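Local coordinates for protein putative glycerophosphodiester phosphodiesterase (PDB 2O55) that is a putative glycerophosphodiester phosphodiesterase with a TIM-barrel fold of parallel strands ringed by helices, at residues K3-K8 and Q237-C242; G16-A21 and Y245-M250; L98-E103 and E136-Q141; G126-L131 and A155-L160. All blocks are in the same frame, centred on the assembly; numbering follows the deposited sequence.

Interaction 1 (K3-K8 and Q237-C242)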
loop_
_atom_site.group_PDB
_atom_site.type_symbol
_atom_site.label_atom_id
_atom_site.label_comp_id
_atom_site.label_asym_id
_atom_site.label_seq_id
_atom_site.Cartn_x
_atom_site.Cartn_y
_atom_site.Cartn_z
ATOM N N LYS A 3 18.626 1.587 20.232
ATOM C CA LYS A 3 19.091 2.736 19.435
ATOM C C LYS A 3 17.900 3.374 18.690
ATOM O O LYS A 3 17.303 2.732 17.817
ATOM C CB LYS A 3 20.160 2.265 18.440
ATOM C CG LYS A 3 21.503 2.945 18.609
ATOM C CD LYS A 3 22.641 2.045 18.125
ATOM C CE LYS A 3 23.983 2.660 18.456
ATOM N NZ LYS A 3 25.075 1.945 17.768
ATOM N N VAL A 4 17.557 4.617 19.046
ATOM C CA VAL A 4 16.306 5.267 18.594
ATOM C C VAL A 4 15.990 5.102 17.093
ATOM O O VAL A 4 16.775 5.511 16.248
ATOM C CB VAL A 4 16.258 6.778 18.981
ATOM C CG1 VAL A 4 14.989 7.451 18.404
ATOM C CG2 VAL A 4 16.346 6.957 20.503
ATOM N N ILE A 5 14.843 4.503 16.781
ATOM C CA ILE A 5 14.401 4.306 15.388
ATOM C C ILE A 5 13.654 5.528 14.834
ATOM O O ILE A 5 12.560 5.865 15.299
ATOM C CB ILE A 5 13.470 3.046 15.212
ATOM C CG1 ILE A 5 14.103 1.767 15.773
ATOM C CG2 ILE A 5 13.094 2.855 13.754
ATOM C CD1 ILE A 5 13.220 0.530 15.580
ATOM N N ILE A 6 14.229 6.181 13.832
ATOM C CA ILE A 6 13.495 7.188 13.065
ATOM C C ILE A 6 12.720 6.448 11.952
ATOM O O ILE A 6 13.327 5.795 11.097
ATOM C CB ILE A 6 14.440 8.292 12.479
ATOM C CG1 ILE A 6 15.329 8.893 13.573
ATOM C CG2 ILE A 6 13.638 9.404 11.811
ATOM C CD1 ILE A 6 16.811 9.138 13.120
ATOM N N PRO A 7 11.377 6.549 11.956
ATOM C CA PRO A 7 10.593 5.742 11.009
ATOM C C PRO A 7 10.669 6.340 9.619
ATOM O O PRO A 7 10.904 7.536 9.483
ATOM C CB PRO A 7 9.157 5.839 11.549
ATOM C CG PRO A 7 9.250 6.607 12.878
ATOM C CD PRO A 7 10.513 7.413 12.775
ATOM N N LYS A 8 10.484 5.525 8.594
ATOM C CA LYS A 8 10.478 6.040 7.227
ATOM C C LYS A 8 9.048 6.323 6.752
ATOM O O LYS A 8 8.108 5.670 7.215
ATOM C CB LYS A 8 11.177 5.052 6.298
ATOM C CG LYS A 8 12.652 4.901 6.577
ATOM C CD LYS A 8 13.214 3.700 5.893
ATOM C CE LYS A 8 14.684 3.615 6.190
ATOM N NZ LYS A 8 14.947 2.280 6.828
ATOM N N GLN A 237 8.001 3.570 18.441
ATOM C CA GLN A 237 9.206 3.068 17.773
ATOM C C GLN A 237 8.904 2.155 16.571
ATOM O O GLN A 237 9.643 1.216 16.289
ATOM C CB GLN A 237 10.154 2.374 18.775
ATOM C CG GLN A 237 10.837 3.280 19.814
ATOM C CD GLN A 237 12.349 3.413 19.575
ATOM O OE1 GLN A 237 12.788 4.087 18.628
ATOM N NE2 GLN A 237 13.156 2.776 20.447
ATOM N N VAL A 238 7.818 2.447 15.862
ATOM C CA VAL A 238 7.496 1.804 14.582
ATOM C C VAL A 238 8.585 2.063 13.545
ATOM O O VAL A 238 9.360 3.018 13.682
ATOM C CB VAL A 238 6.155 2.318 14.021
ATOM C CG1 VAL A 238 5.072 2.117 15.055
ATOM C CG2 VAL A 238 6.241 3.794 13.626
ATOM N N ASP A 239 8.627 1.222 12.510
ATOM C CA ASP A 239 9.617 1.321 11.427
ATOM C C ASP A 239 9.168 2.215 10.278
ATOM O O ASP A 239 9.977 2.909 9.668
ATOM C CB ASP A 239 9.950 -0.074 10.918
ATOM C CG ASP A 239 10.488 -0.960 12.022
ATOM O OD1 ASP A 239 11.600 -0.675 12.553
ATOM O OD2 ASP A 239 9.789 -1.927 12.385
ATOM N N LEU A 240 7.872 2.195 9.981
ATOM C CA LEU A 240 7.348 2.967 8.862
ATOM C C LEU A 240 6.014 3.551 9.281
ATOM O O LEU A 240 5.363 3.063 10.223
ATOM C CB LEU A 240 7.212 2.114 7.592
ATOM C CG LEU A 240 8.442 1.374 6.993
ATOM C CD1 LEU A 240 8.559 -0.099 7.389
ATOM C CD2 LEU A 240 8.409 1.453 5.512
ATOM N N ILE A 241 5.633 4.639 8.621
ATOM C CA ILE A 241 4.342 5.259 8.866
ATOM C C ILE A 241 3.671 5.523 7.550
ATOM O O ILE A 241 4.191 6.291 6.719
ATOM C CB ILE A 241 4.460 6.574 9.608
ATOM C CG1 ILE A 241 5.159 6.336 10.954
ATOM C CG2 ILE A 241 3.056 7.200 9.741
ATOM C CD1 ILE A 241 5.369 7.542 11.770
ATOM N N CYS A 242 2.535 4.866 7.353
ATOM C CA CYS A 242 1.780 5.074 6.152
ATOM C C CYS A 242 0.866 6.254 6.436
ATOM O O CYS A 242 -0.236 6.091 6.981
ATOM C CB CYS A 242 1.009 3.811 5.778
ATOM S SG CYS A 242 0.325 3.852 4.106
#
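Pro7 packs against Val238 and Ile241 where the first residues of the chain meet its last barrel strand, and this is the dense part of the contact. CB of Pro7 lies 4.1 Å from CG2 of Val238 and equally 4.1 Å from CG1 of Ile241, with the pyrrolidine ring and the isoleucine side by side and pointing the same way. Proline suits the spot: its compact ring is buried against both side chains and the Val238 carbonyl, and it brings no backbone N-H in need of a partner. After it the backbones pair as parallel strands. Lys8 N donates to Asp239 O at 2.9 Å and Ile241 N to Lys8 O at 3.0 Å, so Lys8 bonds to the residues flanking its bridge partner Leu240.

Toward the chain start the pairing gives way to a looser, more exposed fringe. Here a side chain replaces the backbone: OE1 of Gln237 accepts Ile5 N at 2.8 Å, with the donor in the amide carbonyl plane and an N-H...O angle of 158°. A bend in the Gln237 chain (chi2 -111°) swings the amide across to the loop. CD1 of Ile5 reaches 3.6 Å from OD1 of Asp239, whose OD2 is held by Val215 N and His209 NE2. Val4 brushes Gln237, and the exposed Lys8 chain leads away from the contact.

Gln237, with positive phi, directly follows helix 227-236. Strands 8-12 and 240-243, the first and last of the barrel, pair here and close it, flanked by strand 39-46 next to 8-12 and strand 214-218 next to 240-243.

Interaction 2 (G16-A21 and Y245-M250)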
loop_
_atom_site.group_PDB
_atom_site.type_symbol
_atom_site.label_atom_id
_atom_site.label_comp_id
_atom_site.label_asym_id
_atom_site.label_seq_id
_atom_site.Cartn_x
_atom_site.Cartn_y
_atom_site.Cartn_z
ATOM N N GLY A 16 -0.980 11.199 -0.643
ATOM C CA GLY A 16 -2.030 11.065 0.359
ATOM C C GLY A 16 -3.035 12.190 0.282
ATOM O O GLY A 16 -3.437 12.590 -0.815
ATOM N N LYS A 17 -3.420 12.705 1.454
ATOM C CA LYS A 17 -4.455 13.745 1.566
ATOM C C LYS A 17 -3.909 15.172 1.431
ATOM O O LYS A 17 -4.622 16.134 1.718
ATOM C CB LYS A 17 -5.271 13.584 2.865
ATOM C CG LYS A 17 -6.391 12.563 2.752
ATOM C CD LYS A 17 -7.036 12.243 4.079
ATOM C CE LYS A 17 -8.315 12.995 4.265
ATOM N NZ LYS A 17 -9.011 12.472 5.468
ATOM N N GLU A 18 -2.654 15.318 1.002
ATOM C CA GLU A 18 -2.125 16.658 0.738
ATOM C C GLU A 18 -2.907 17.252 -0.449
ATOM O O GLU A 18 -3.560 16.518 -1.219
ATOM C CB GLU A 18 -0.610 16.643 0.470
ATOM C CG GLU A 18 0.251 15.922 1.523
ATOM C CD GLU A 18 0.661 16.761 2.746
ATOM O OE1 GLU A 18 0.078 17.833 3.033
ATOM O OE2 GLU A 18 1.589 16.317 3.448
ATOM N N GLY A 19 -2.873 18.571 -0.590
ATOM C CA GLY A 19 -3.582 19.204 -1.706
ATOM C C GLY A 19 -3.187 18.748 -3.117
ATOM O O GLY A 19 -4.045 18.515 -3.961
ATOM N N LEU A 20 -1.892 18.558 -3.346
ATOM C CA LEU A 20 -1.282 18.722 -4.670
ATOM C C LEU A 20 -1.714 17.810 -5.830
ATOM O O LEU A 20 -1.414 18.114 -6.998
ATOM C CB LEU A 20 0.241 18.699 -4.516
ATOM C CG LEU A 20 0.814 19.696 -3.496
ATOM C CD1 LEU A 20 1.760 18.981 -2.529
ATOM C CD2 LEU A 20 1.466 20.938 -4.172
ATOM N N ALA A 21 -2.406 16.710 -5.528
ATOM C CA ALA A 21 -2.810 15.754 -6.563
ATOM C C ALA A 21 -3.802 14.719 -6.056
ATOM O O ALA A 21 -3.832 14.425 -4.857
ATOM C CB ALA A 21 -1.589 15.051 -7.155
ATOM N N TYR A 245 -0.445 12.488 5.309
ATOM C CA TYR A 245 0.251 13.743 5.096
ATOM C C TYR A 245 1.763 13.556 5.117
ATOM O O TYR A 245 2.427 14.019 6.041
ATOM C CB TYR A 245 -0.194 14.755 6.142
ATOM C CG TYR A 245 -1.660 15.032 6.014
ATOM C CD1 TYR A 245 -2.596 14.212 6.657
ATOM C CD2 TYR A 245 -2.121 16.093 5.206
ATOM C CE1 TYR A 245 -3.945 14.450 6.519
ATOM C CE2 TYR A 245 -3.466 16.345 5.063
ATOM C CZ TYR A 245 -4.379 15.516 5.721
ATOM O OH TYR A 245 -5.730 15.734 5.573
ATOM N N PRO A 246 2.317 12.889 4.087
ATOM C CA PRO A 246 3.768 12.618 4.054
ATOM C C PRO A 246 4.665 13.881 4.148
ATOM O O PRO A 246 5.712 13.862 4.830
ATOM C CB PRO A 246 3.964 11.899 2.709
ATOM C CG PRO A 246 2.723 12.153 1.920
ATOM C CD PRO A 246 1.627 12.360 2.895
ATOM N N PHE A 247 4.255 14.962 3.477
ATOM C CA PHE A 247 5.027 16.200 3.473
ATOM C C PHE A 247 5.049 16.824 4.875
ATOM O O PHE A 247 6.093 17.325 5.324
ATOM C CB PHE A 247 4.527 17.160 2.381
ATOM C CG PHE A 247 4.543 16.555 0.985
ATOM C CD1 PHE A 247 3.760 17.087 -0.033
ATOM C CD2 PHE A 247 5.341 15.425 0.690
ATOM C CE1 PHE A 247 3.779 16.522 -1.314
ATOM C CE2 PHE A 247 5.359 14.848 -0.593
ATOM C CZ PHE A 247 4.574 15.394 -1.586
ATOM N N GLY A 248 3.912 16.754 5.575
ATOM C CA GLY A 248 3.835 17.145 6.981
ATOM C C GLY A 248 4.683 16.243 7.861
ATOM O O GLY A 248 5.388 16.714 8.768
ATOM N N LEU A 249 4.619 14.944 7.587
ATOM C CA LEU A 249 5.395 13.969 8.323
ATOM C C LEU A 249 6.879 14.205 8.117
ATOM O O LEU A 249 7.631 14.201 9.094
ATOM C CB LEU A 249 5.009 12.536 7.931
ATOM C CG LEU A 249 5.711 11.382 8.661
ATOM C CD1 LEU A 249 5.904 11.685 10.127
ATOM C CD2 LEU A 249 4.939 10.096 8.531
HETATM N N MSE A 250 7.302 14.414 6.866
HETATM C CA MSE A 250 8.699 14.717 6.572
HETATM C C MSE A 250 9.139 15.988 7.301
HETATM O O MSE A 250 10.189 16.008 7.949
HETATM C CB MSE A 250 8.894 14.919 5.079
HETATM C CG MSE A 250 9.917 13.970 4.415
HETATM SE SE MSE A 250 11.645 13.533 5.345
HETATM C CE MSE A 250 12.725 12.667 3.733
#
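Glu18 and Tyr245 are the closest backbone neighbours, their CA atoms 5.8 Å apart, where an irregular loop passes the start of a helix. Tyr245 holds the N-cap position, and its O accepts Leu249 N in the first helical turn. Pro246 fits the turn's opening, since it has no N-H to satisfy, whereas the N-H groups of Phe247 and Gly248 still face outward.

Glu18 meets them with one oxygen. Gly248 N donates to OE2 of Glu18 at 3.2 Å, nearly in line with the C-O bond, while the bond from Phe247 N to the same OE2, 3.0 Å long, is weak because its N-H...O angle is only 122°. A bend at chi2 (-85°) folds the Glu18 chain onto the helix start, whose partial positive charge would favour a carboxylate. The other oxygen, OE1, lies at the Tyr245 ring edge, 3.5 Å from CD2 of Tyr245, with carboxylate and ring planes 83° apart. CD1 of Leu20 comes to the edge of the Phe247 ring. CB of Lys17 lies 3.5 Å from OH of Tyr245, and the polar ends of both residues share Asp224 as partner.

The loop links strand 8-12 to helix 26-34, where Leu20 touches Leu31. Helix 246-253, following strand 240-243, lays Pro246 and Leu249 on Ile9 of strand 8-12, and Arg35 makes a cation-pi contact with Phe247.

Interaction 3 (L98-E103 and E136-Q141)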
loop_
_atom_site.group_PDB
_atom_site.type_symbol
_atom_site.label_atom_id
_atom_site.label_comp_id
_atom_site.label_asym_id
_atom_site.label_seq_id
_atom_site.Cartn_x
_atom_site.Cartn_y
_atom_site.Cartn_z
ATOM N N LEU A 98 3.133 2.914 -13.774
ATOM C CA LEU A 98 3.878 3.375 -12.623
ATOM C C LEU A 98 5.305 2.885 -12.679
ATOM O O LEU A 98 6.232 3.598 -12.262
ATOM C CB LEU A 98 3.236 2.870 -11.331
ATOM C CG LEU A 98 4.014 3.204 -10.052
ATOM C CD1 LEU A 98 4.249 4.728 -9.921
ATOM C CD2 LEU A 98 3.332 2.603 -8.821
ATOM N N PHE A 99 5.457 1.649 -13.158
ATOM C CA PHE A 99 6.751 0.997 -13.270
ATOM C C PHE A 99 7.594 1.758 -14.278
ATOM O O PHE A 99 8.678 2.258 -13.950
ATOM C CB PHE A 99 6.566 -0.453 -13.705
ATOM C CG PHE A 99 6.155 -1.369 -12.596
ATOM C CD1 PHE A 99 6.239 -0.971 -11.268
ATOM C CD2 PHE A 99 5.723 -2.657 -12.872
ATOM C CE1 PHE A 99 5.873 -1.836 -10.227
ATOM C CE2 PHE A 99 5.352 -3.530 -11.836
ATOM C CZ PHE A 99 5.430 -3.115 -10.509
ATOM N N VAL A 100 7.057 1.838 -15.495
ATOM C CA VAL A 100 7.540 2.705 -16.551
ATOM C C VAL A 100 7.913 4.111 -16.030
ATOM O O VAL A 100 9.008 4.606 -16.314
ATOM C CB VAL A 100 6.486 2.773 -17.701
ATOM C CG1 VAL A 100 6.607 4.069 -18.508
ATOM C CG2 VAL A 100 6.563 1.518 -18.601
ATOM N N ALA A 101 7.016 4.735 -15.260
ATOM C CA ALA A 101 7.286 6.042 -14.616
ATOM C C ALA A 101 8.581 6.002 -13.809
ATOM O O ALA A 101 9.473 6.854 -13.977
ATOM C CB ALA A 101 6.102 6.476 -13.704
ATOM N N ILE A 102 8.667 4.988 -12.945
ATOM C CA ILE A 102 9.766 4.836 -12.006
ATOM C C ILE A 102 11.080 4.583 -12.753
ATOM O O ILE A 102 12.132 5.116 -12.373
ATOM C CB ILE A 102 9.443 3.734 -10.943
ATOM C CG1 ILE A 102 8.290 4.181 -10.048
ATOM C CG2 ILE A 102 10.627 3.462 -10.039
ATOM C CD1 ILE A 102 7.727 3.087 -9.177
ATOM N N GLU A 103 10.993 3.810 -13.835
ATOM C CA GLU A 103 12.161 3.396 -14.618
ATOM C C GLU A 103 12.853 4.524 -15.357
ATOM O O GLU A 103 14.064 4.485 -15.516
ATOM C CB GLU A 103 11.789 2.291 -15.618
ATOM C CG GLU A 103 12.735 1.088 -15.565
ATOM C CD GLU A 103 12.772 0.449 -14.156
ATOM O OE1 GLU A 103 11.695 0.037 -13.656
ATOM O OE2 GLU A 103 13.871 0.372 -13.546
ATOM N N GLU A 136 8.724 -8.570 -12.420
ATOM C CA GLU A 136 10.079 -8.920 -12.839
ATOM C C GLU A 136 10.420 -8.410 -14.229
ATOM O O GLU A 136 11.597 -8.244 -14.566
ATOM C CB GLU A 136 10.365 -10.420 -12.699
ATOM C CG GLU A 136 9.502 -11.323 -13.546
ATOM C CD GLU A 136 9.176 -12.651 -12.833
ATOM O OE1 GLU A 136 9.467 -13.731 -13.423
ATOM O OE2 GLU A 136 8.635 -12.615 -11.688
ATOM N N LYS A 137 9.391 -8.140 -15.022
ATOM C CA LYS A 137 9.611 -7.531 -16.319
ATOM C C LYS A 137 10.101 -6.092 -16.144
ATOM O O LYS A 137 10.472 -5.442 -17.111
ATOM C CB LYS A 137 8.352 -7.563 -17.181
ATOM C CG LYS A 137 8.603 -7.141 -18.621
ATOM C CD LYS A 137 7.482 -6.267 -19.159
ATOM C CE LYS A 137 7.878 -5.623 -20.476
ATOM N NZ LYS A 137 6.769 -4.807 -21.044
ATOM N N TYR A 138 10.104 -5.601 -14.911
ATOM C CA TYR A 138 10.601 -4.257 -14.627
ATOM C C TYR A 138 11.678 -4.301 -13.545
ATOM O O TYR A 138 12.029 -3.284 -12.940
ATOM C CB TYR A 138 9.439 -3.319 -14.275
ATOM C CG TYR A 138 8.671 -2.930 -15.502
ATOM C CD1 TYR A 138 7.673 -3.759 -16.028
ATOM C CD2 TYR A 138 8.979 -1.753 -16.184
ATOM C CE1 TYR A 138 6.996 -3.407 -17.200
ATOM C CE2 TYR A 138 8.307 -1.393 -17.350
ATOM C CZ TYR A 138 7.321 -2.220 -17.847
ATOM O OH TYR A 138 6.669 -1.837 -18.982
ATOM N N HIS A 139 12.208 -5.507 -13.342
ATOM C CA HIS A 139 13.247 -5.778 -12.358
ATOM C C HIS A 139 12.905 -5.063 -11.067
ATOM O O HIS A 139 13.759 -4.430 -10.458
ATOM C CB HIS A 139 14.618 -5.371 -12.901
ATOM C CG HIS A 139 14.842 -5.821 -14.308
ATOM N ND1 HIS A 139 15.503 -6.989 -14.618
ATOM C CD2 HIS A 139 14.434 -5.294 -15.486
ATOM C CE1 HIS A 139 15.524 -7.145 -15.929
ATOM N NE2 HIS A 139 14.876 -6.133 -16.479
HETATM N N MSE A 140 11.640 -5.175 -10.658
HETATM C CA MSE A 140 11.135 -4.479 -9.485
HETATM C C MSE A 140 11.099 -5.380 -8.264
HETATM O O MSE A 140 10.720 -4.937 -7.187
HETATM C CB MSE A 140 9.738 -3.947 -9.774
HETATM C CG MSE A 140 9.713 -2.660 -10.598
HETATM SE SE MSE A 140 10.500 -1.184 -9.577
HETATM C CE MSE A 140 10.247 0.160 -10.832
ATOM N N GLN A 141 11.515 -6.639 -8.435
ATOM C CA GLN A 141 11.480 -7.668 -7.370
ATOM C C GLN A 141 11.962 -7.172 -5.987
ATOM O O GLN A 141 11.377 -7.503 -4.954
ATOM C CB GLN A 141 12.292 -8.945 -7.755
ATOM C CG GLN A 141 12.014 -9.626 -9.117
ATOM C CD GLN A 141 12.882 -9.081 -10.265
ATOM O OE1 GLN A 141 13.122 -7.873 -10.369
ATOM N NE2 GLN A 141 13.341 -9.974 -11.133
#
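Phe99, on helix 95-104, meets Tyr138 and Met140, two bumps on the turn that ends the next helix of the TIM barrel. That turn is a Schellman motif, with His139 as its positive-phi C-prime residue, and it carries a Met-aromatic contact to Phe99. One bump is the Tyr138 ring, which fills a shallow hollow on the helix made by Phe99, Val100 and Glu103. CB of Phe99 sits over one face of this ring, 3.9 Å from its centroid, and CG2 of Val100 lies 3.6 Å from CE2 of Tyr138. The two aromatic rings meet obliquely, planes at 39°. A tyrosine suits this partly exposed place: its flat ring covers the helix carbons while its OH reaches a hydrogen bond with OE1 of Glu96.

The second bump is Met140, modelled as selenomethionine. Its slim, flexible chain fits the deeper hollow between Phe99 and Ile102, one helical turn apart. CG of Met140 lies over a face of the Phe99 ring, 4.0 Å from the centroid, and the chain then bends at chi2 (-66°) farther along the helix. Leu111 of strand 110-115 backs both Phe99 and Ile102. No hydrogen bond crosses the contact, so fit depends on shape. The selenium lies obliquely to the Phe99 ring, 5.2 Å from its centroid, and beyond it CE of Met140 sits beside OE1 of Glu103 and 3.4 Å from CG2 of Ile102.

Interaction 4 (G126-L131 and A155-L160)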
loop_
_atom_site.group_PDB
_atom_site.type_symbol
_atom_site.label_atom_id
_atom_site.label_comp_id
_atom_site.label_asym_id
_atom_site.label_seq_id
_atom_site.Cartn_x
_atom_site.Cartn_y
_atom_site.Cartn_z
ATOM N N GLY A 126 -5.073 -16.345 -12.812
ATOM C CA GLY A 126 -3.947 -15.917 -13.632
ATOM C C GLY A 126 -3.421 -14.613 -13.065
ATOM O O GLY A 126 -2.386 -14.100 -13.507
ATOM N N ASP A 127 -4.137 -14.115 -12.053
ATOM C CA ASP A 127 -3.960 -12.783 -11.485
ATOM C C ASP A 127 -2.612 -12.590 -10.833
ATOM O O ASP A 127 -1.993 -11.524 -10.974
ATOM C CB ASP A 127 -5.032 -12.516 -10.432
ATOM C CG ASP A 127 -6.307 -11.927 -11.011
ATOM O OD1 ASP A 127 -6.855 -12.476 -11.987
ATOM O OD2 ASP A 127 -6.788 -10.913 -10.466
ATOM N N HIS A 128 -2.168 -13.611 -10.101
ATOM C CA HIS A 128 -0.941 -13.502 -9.311
ATOM C C HIS A 128 0.296 -13.633 -10.185
ATOM O O HIS A 128 1.263 -12.905 -9.993
ATOM C CB HIS A 128 -0.897 -14.539 -8.201
ATOM C CG HIS A 128 -2.096 -14.521 -7.305
ATOM N ND1 HIS A 128 -3.245 -15.229 -7.590
ATOM C CD2 HIS A 128 -2.312 -13.913 -6.115
ATOM C CE1 HIS A 128 -4.123 -15.041 -6.619
ATOM N NE2 HIS A 128 -3.581 -14.246 -5.712
ATOM N N GLN A 129 0.259 -14.559 -11.138
ATOM C CA GLN A 129 1.317 -14.659 -12.124
ATOM C C GLN A 129 1.414 -13.424 -12.982
ATOM O O GLN A 129 2.506 -13.023 -13.354
ATOM C CB GLN A 129 1.093 -15.849 -13.021
ATOM C CG GLN A 129 1.983 -17.000 -12.660
ATOM C CD GLN A 129 1.449 -18.309 -13.211
ATOM O OE1 GLN A 129 0.256 -18.630 -13.051
ATOM N NE2 GLN A 129 2.321 -19.073 -13.873
ATOM N N ARG A 130 0.267 -12.831 -13.308
ATOM C CA ARG A 130 0.233 -11.612 -14.105
ATOM C C ARG A 130 0.984 -10.553 -13.338
ATOM O O ARG A 130 1.802 -9.821 -13.906
ATOM C CB ARG A 130 -1.207 -11.154 -14.379
ATOM C CG ARG A 130 -1.313 -9.944 -15.334
ATOM C CD ARG A 130 -2.668 -9.872 -16.053
ATOM N NE ARG A 130 -3.027 -11.155 -16.665
ATOM C CZ ARG A 130 -3.966 -11.986 -16.207
ATOM N NH1 ARG A 130 -4.677 -11.657 -15.134
ATOM N NH2 ARG A 130 -4.192 -13.145 -16.830
ATOM N N LEU A 131 0.719 -10.506 -12.034
ATOM C CA LEU A 131 1.367 -9.549 -11.178
ATOM C C LEU A 131 2.868 -9.790 -11.142
ATOM O O LEU A 131 3.657 -8.861 -11.364
ATOM C CB LEU A 131 0.775 -9.601 -9.769
ATOM C CG LEU A 131 1.327 -8.639 -8.701
ATOM C CD1 LEU A 131 1.395 -7.225 -9.224
ATOM C CD2 LEU A 131 0.514 -8.689 -7.425
ATOM N N ALA A 155 -0.477 -15.772 0.465
ATOM C CA ALA A 155 -0.006 -17.160 0.353
ATOM C C ALA A 155 0.109 -17.636 -1.104
ATOM O O ALA A 155 1.008 -18.389 -1.456
ATOM C CB ALA A 155 -0.901 -18.067 1.139
ATOM N N HIS A 156 -0.804 -17.163 -1.943
ATOM C CA HIS A 156 -0.838 -17.505 -3.352
ATOM C C HIS A 156 0.363 -16.933 -4.085
ATOM O O HIS A 156 0.885 -17.556 -5.014
ATOM C CB HIS A 156 -2.129 -16.998 -3.996
ATOM C CG HIS A 156 -3.375 -17.678 -3.495
ATOM N ND1 HIS A 156 -3.543 -19.051 -3.520
ATOM C CD2 HIS A 156 -4.527 -17.168 -2.991
ATOM C CE1 HIS A 156 -4.735 -19.356 -3.035
ATOM N NE2 HIS A 156 -5.352 -18.232 -2.706
ATOM N N LEU A 157 0.806 -15.750 -3.677
ATOM C CA LEU A 157 2.015 -15.188 -4.267
ATOM C C LEU A 157 3.223 -16.023 -3.871
ATOM O O LEU A 157 3.953 -16.558 -4.714
ATOM C CB LEU A 157 2.219 -13.753 -3.812
ATOM C CG LEU A 157 1.273 -12.756 -4.472
ATOM C CD1 LEU A 157 1.608 -11.333 -4.020
ATOM C CD2 LEU A 157 1.330 -12.870 -6.006
ATOM N N LYS A 158 3.406 -16.123 -2.563
ATOM C CA LYS A 158 4.396 -16.968 -1.924
ATOM C C LYS A 158 4.481 -18.365 -2.578
ATOM O O LYS A 158 5.577 -18.897 -2.793
ATOM C CB LYS A 158 4.023 -17.070 -0.446
ATOM C CG LYS A 158 5.150 -16.925 0.470
ATOM C CD LYS A 158 5.564 -15.505 0.575
ATOM C CE LYS A 158 7.067 -15.445 0.834
ATOM N NZ LYS A 158 7.456 -14.321 1.732
ATOM N N ALA A 159 3.328 -18.938 -2.916
ATOM C CA ALA A 159 3.298 -20.254 -3.565
ATOM C C ALA A 159 4.031 -20.265 -4.916
ATOM O O ALA A 159 4.744 -21.219 -5.229
ATOM C CB ALA A 159 1.842 -20.771 -3.718
ATOM N N LEU A 160 3.863 -19.198 -5.697
ATOM C CA LEU A 160 4.482 -19.091 -7.008
ATOM C C LEU A 160 5.922 -18.660 -6.889
ATOM O O LEU A 160 6.800 -19.164 -7.575
ATOM C CB LEU A 160 3.716 -18.089 -7.854
ATOM C CG LEU A 160 2.259 -18.519 -8.031
ATOM C CD1 LEU A 160 1.447 -17.419 -8.721
ATOM C CD2 LEU A 160 2.154 -19.851 -8.780
#
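His128 is gripped by three side chains of helix 151-160. CB of His156 lies over one face of its imidazole, 3.7 Å from the ring centroid and 17° off the normal, while CD2 of Leu157 comes to the ring edge. CB of His128 is also 3.5 Å from CD2 of Leu157 and 3.7 Å from CD1 of Leu160, so both leucines pack against that atom. Leu160 extends the contact to CG of Gln129, and Leu131 touches Leu157 at the buried side.

The helix segments cross at -62° with axes 9.7 Å apart. The imidazoles of His128 and His156 meet obliquely, planes at 51°. Around this shell, NE2 of His128 makes a weak hydrogen bond to Trp120 O, and NE2 of His156 is bonded to OE1 of Glu152. Tyr146 of strand 144-148 underlies Leu131 and Leu157.

Histidine suits the seam because its flat ring offers a face to carbon while its nitrogens turn to other partners. With no hydrogen bond between the segments, attraction across them rests on apolar and CH-pi packing, and polar bonds to surrounding residues, the one from His128 NE2 a weak one, probably limit the rotation of the rings.

How the interactions relate
The four contacts are spread round one barrel. Interactions 1 and 2 adjoin: strand 240-243 runs on to helix 246-253, and CG2 of Ile241 touches CD2 of Leu249, 3.7 Å away, although their centres are 18 Å apart. Both join the chain's beginning to its end, and interactions 3 and 4 are nested inside the loops they close. Those two share helix 127-136, one at its end and the other at its start, with nearest atoms about 5 Å apart. Interactions 2 and 4 lie on opposite sides of the chain's centre, centres 32 Å apart. Interaction 2 lies at the C-terminal ends of the strands, where TIM-barrel active sites generally lie, interaction 1 at their N-terminal ends.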